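Local coordinates for cysteine hydrolase (PDB 6KUA), which probably hydrolyses nicotinamide to nicotinic acid and ammonia, as a zinc-containing nicotinamidase of the isochorismatase-like cysteine hydrolase family, at residues A[11-17]-A[78-83]. Sequence-based numbering, arbitrary orientation.
Sequences YSYDFIA and SGRELY
Tyr11 meets Tyr83 through both backbone and ring. Tyr83 N donates to Tyr11 O at 2.9 Å. The Tyr11 ring brings CE2 to 3.6 Å from Tyr83 CD2, at the edge of the Tyr83 ring. The two ring planes are steeply inclined, at 79°. Tyr11 OH is held by the carbonyl of Gly28. Ser12 forms a single beta bridge with Leu82, and its CA makes a CA-H...O contact with Glu81 O. Ser12 is also the N-cap of helix 13-16, with a weak capping bond from Phe15 N to its OG. The next two amides, at the start of the helix, point to the loop. Tyr13 N donates to Glu81 O at 2.9 Å. Asp14 N reaches Gly79 O, also at 2.9 Å. Gly79 sits in a type I turn from Ser78 to Glu81. Its CA lies 3.5 Å from Asp14 OD2, and the carboxylate rests against the turn.

The protein has the isochorismatase-like alpha/beta fold, with a parallel sheet. Here the short helix after strand 4-9 is joined to the loop leading into helix 84-93. A zinc ion lies nearby, about 7 Å from the side chain of Arg80.

Ile16 packs onto the Tyr83 ring. Its chi1 of -56° sets CG1 beside the backbone N and leaves CG2 anti to that N, over the Tyr83 ring. CG2 sits over the centre of one face, 3.5 Å from the centroid, in a CH-pi contact. The CG1 branch turns to a face of the Tyr11 ring, offset toward its rim. Ala17 CB approaches Tyr83 CE1 at 3.9 Å and also lies against one face of the Tyr13 ring.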
loop_
_atom_site.group_PDB
_atom_site.type_symbol
_atom_site.label_atom_id
_atom_site.label_comp_id
_atom_site.label_asym_id
_atom_site.label_seq_id
_atom_site.Cartn_x
_atom_site.Cartn_y
_atom_site.Cartn_z
ATOM N N TYR A 11 -11.782 -17.690 -11.557
ATOM C CA TYR A 11 -12.593 -18.533 -12.436
ATOM C C TYR A 11 -12.309 -20.015 -12.180
ATOM O O TYR A 11 -11.873 -20.758 -13.056
ATOM C CB TYR A 11 -12.354 -18.173 -13.894
ATOM C CG TYR A 11 -13.516 -18.599 -14.744
ATOM C CD1 TYR A 11 -14.710 -17.899 -14.700
ATOM C CD2 TYR A 11 -13.442 -19.734 -15.543
ATOM C CE1 TYR A 11 -15.790 -18.287 -15.452
ATOM C CE2 TYR A 11 -14.522 -20.144 -16.300
ATOM C CZ TYR A 11 -15.693 -19.413 -16.250
ATOM O OH TYR A 11 -16.769 -19.790 -17.003
ATOM N N SER A 12 -12.576 -20.434 -10.949
ATOM C CA SER A 12 -12.245 -21.767 -10.474
ATOM C C SER A 12 -13.474 -22.664 -10.428
ATOM O O SER A 12 -14.618 -22.197 -10.399
ATOM C CB SER A 12 -11.621 -21.705 -9.082
ATOM O OG SER A 12 -12.621 -21.502 -8.107
ATOM N N TYR A 13 -13.208 -23.974 -10.405
ATOM C CA TYR A 13 -14.268 -24.975 -10.302
ATOM C C TYR A 13 -15.174 -24.714 -9.097
ATOM O O TYR A 13 -16.404 -24.796 -9.206
ATOM C CB TYR A 13 -13.629 -26.369 -10.230
ATOM C CG TYR A 13 -14.582 -27.555 -10.182
ATOM C CD1 TYR A 13 -15.063 -28.140 -11.354
ATOM C CD2 TYR A 13 -14.971 -28.113 -8.964
ATOM C CE1 TYR A 13 -15.922 -29.233 -11.315
ATOM C CE2 TYR A 13 -15.831 -29.207 -8.914
ATOM C CZ TYR A 13 -16.303 -29.763 -10.092
ATOM O OH TYR A 13 -17.159 -30.845 -10.043
ATOM N N ASP A 14 -14.589 -24.376 -7.943
ATOM C CA ASP A 14 -15.386 -24.182 -6.732
ATOM C C ASP A 14 -16.366 -23.024 -6.863
ATOM O O ASP A 14 -17.427 -23.044 -6.228
ATOM C CB ASP A 14 -14.473 -23.956 -5.526
ATOM C CG ASP A 14 -14.188 -25.234 -4.767
ATOM O OD1 ASP A 14 -14.893 -26.240 -5.014
ATOM O OD2 ASP A 14 -13.257 -25.236 -3.929
ATOM N N PHE A 15 -16.038 -22.007 -7.672
ATOM C CA PHE A 15 -16.925 -20.866 -7.855
ATOM C C PHE A 15 -17.876 -21.023 -9.031
ATOM O O PHE A 15 -18.923 -20.365 -9.047
ATOM C CB PHE A 15 -16.121 -19.570 -8.062
ATOM C CG PHE A 15 -15.597 -18.963 -6.791
ATOM C CD1 PHE A 15 -16.466 -18.544 -5.797
ATOM C CD2 PHE A 15 -14.231 -18.805 -6.594
ATOM C CE1 PHE A 15 -15.985 -17.988 -4.624
ATOM C CE2 PHE A 15 -13.739 -18.251 -5.419
ATOM C CZ PHE A 15 -14.617 -17.840 -4.434
ATOM N N ILE A 16 -17.540 -21.849 -10.022
ATOM C CA ILE A 16 -18.257 -21.876 -11.292
ATOM C C ILE A 16 -19.120 -23.127 -11.438
ATOM O O ILE A 16 -20.222 -23.059 -11.990
ATOM C CB ILE A 16 -17.275 -21.745 -12.478
ATOM C CG1 ILE A 16 -16.425 -20.478 -12.329
ATOM C CG2 ILE A 16 -18.025 -21.708 -13.812
ATOM C CD1 ILE A 16 -17.253 -19.230 -12.183
ATOM N N ALA A 17 -18.639 -24.272 -10.955
ATOM C CA ALA A 17 -19.280 -25.550 -11.237
ATOM C C ALA A 17 -20.515 -25.760 -10.367
ATOM O O ALA A 17 -20.581 -25.295 -9.227
ATOM C CB ALA A 17 -18.292 -26.694 -11.024
ATOM N N SER A 78 -7.966 -29.433 -6.223
ATOM C CA SER A 78 -9.182 -29.998 -6.802
ATOM C C SER A 78 -10.161 -28.888 -7.186
ATOM O O SER A 78 -10.372 -28.604 -8.371
ATOM C CB SER A 78 -9.843 -30.977 -5.823
ATOM O OG SER A 78 -8.914 -31.935 -5.326
ATOM N N GLY A 79 -10.754 -28.258 -6.169
ATOM C CA GLY A 79 -11.713 -27.196 -6.405
ATOM C C GLY A 79 -11.105 -25.867 -6.801
ATOM O O GLY A 79 -11.809 -25.027 -7.369
ATOM N N ARG A 80 -9.820 -25.655 -6.516
ATOM C CA ARG A 80 -9.147 -24.409 -6.863
ATOM C C ARG A 80 -8.475 -24.462 -8.235
ATOM O O ARG A 80 -7.665 -23.582 -8.552
ATOM C CB ARG A 80 -8.126 -24.033 -5.777
ATOM C CG ARG A 80 -8.678 -23.041 -4.728
ATOM C CD ARG A 80 -7.842 -22.982 -3.439
ATOM N NE ARG A 80 -8.641 -23.238 -2.236
ATOM C CZ ARG A 80 -8.517 -24.320 -1.464
ATOM N NH1 ARG A 80 -9.290 -24.469 -0.393
ATOM N NH2 ARG A 80 -7.620 -25.256 -1.757
ATOM N N GLU A 81 -8.798 -25.463 -9.051
ATOM C CA GLU A 81 -8.346 -25.499 -10.433
ATOM C C GLU A 81 -9.234 -24.616 -11.301
ATOM O O GLU A 81 -10.424 -24.439 -11.029
ATOM C CB GLU A 81 -8.370 -26.927 -10.973
ATOM C CG GLU A 81 -7.339 -27.848 -10.349
ATOM C CD GLU A 81 -7.294 -29.210 -11.019
ATOM O OE1 GLU A 81 -6.625 -30.117 -10.477
ATOM O OE2 GLU A 81 -7.931 -29.375 -12.086
ATOM N N LEU A 82 -8.650 -24.080 -12.369
ATOM C CA LEU A 82 -9.422 -23.243 -13.279
ATOM C C LEU A 82 -10.530 -24.056 -13.941
ATOM O O LEU A 82 -10.395 -25.254 -14.192
ATOM C CB LEU A 82 -8.506 -22.617 -14.330
ATOM C CG LEU A 82 -7.514 -21.573 -13.801
ATOM C CD1 LEU A 82 -6.437 -21.283 -14.828
ATOM C CD2 LEU A 82 -8.226 -20.290 -13.421
ATOM N N TYR A 83 -11.638 -23.391 -14.225
ATOM C CA TYR A 83 -12.833 -24.072 -14.690
ATOM C C TYR A 83 -12.792 -24.323 -16.195
ATOM O O TYR A 83 -12.483 -23.420 -16.975
ATOM C CB TYR A 83 -14.072 -23.251 -14.339
ATOM C CG TYR A 83 -15.349 -23.889 -14.812
ATOM C CD1 TYR A 83 -15.921 -24.934 -14.098
ATOM C CD2 TYR A 83 -15.967 -23.470 -15.974
ATOM C CE1 TYR A 83 -17.080 -25.539 -14.520
ATOM C CE2 TYR A 83 -17.130 -24.069 -16.414
ATOM C CZ TYR A 83 -17.682 -25.110 -15.676
ATOM O OH TYR A 83 -18.844 -25.724 -16.083
#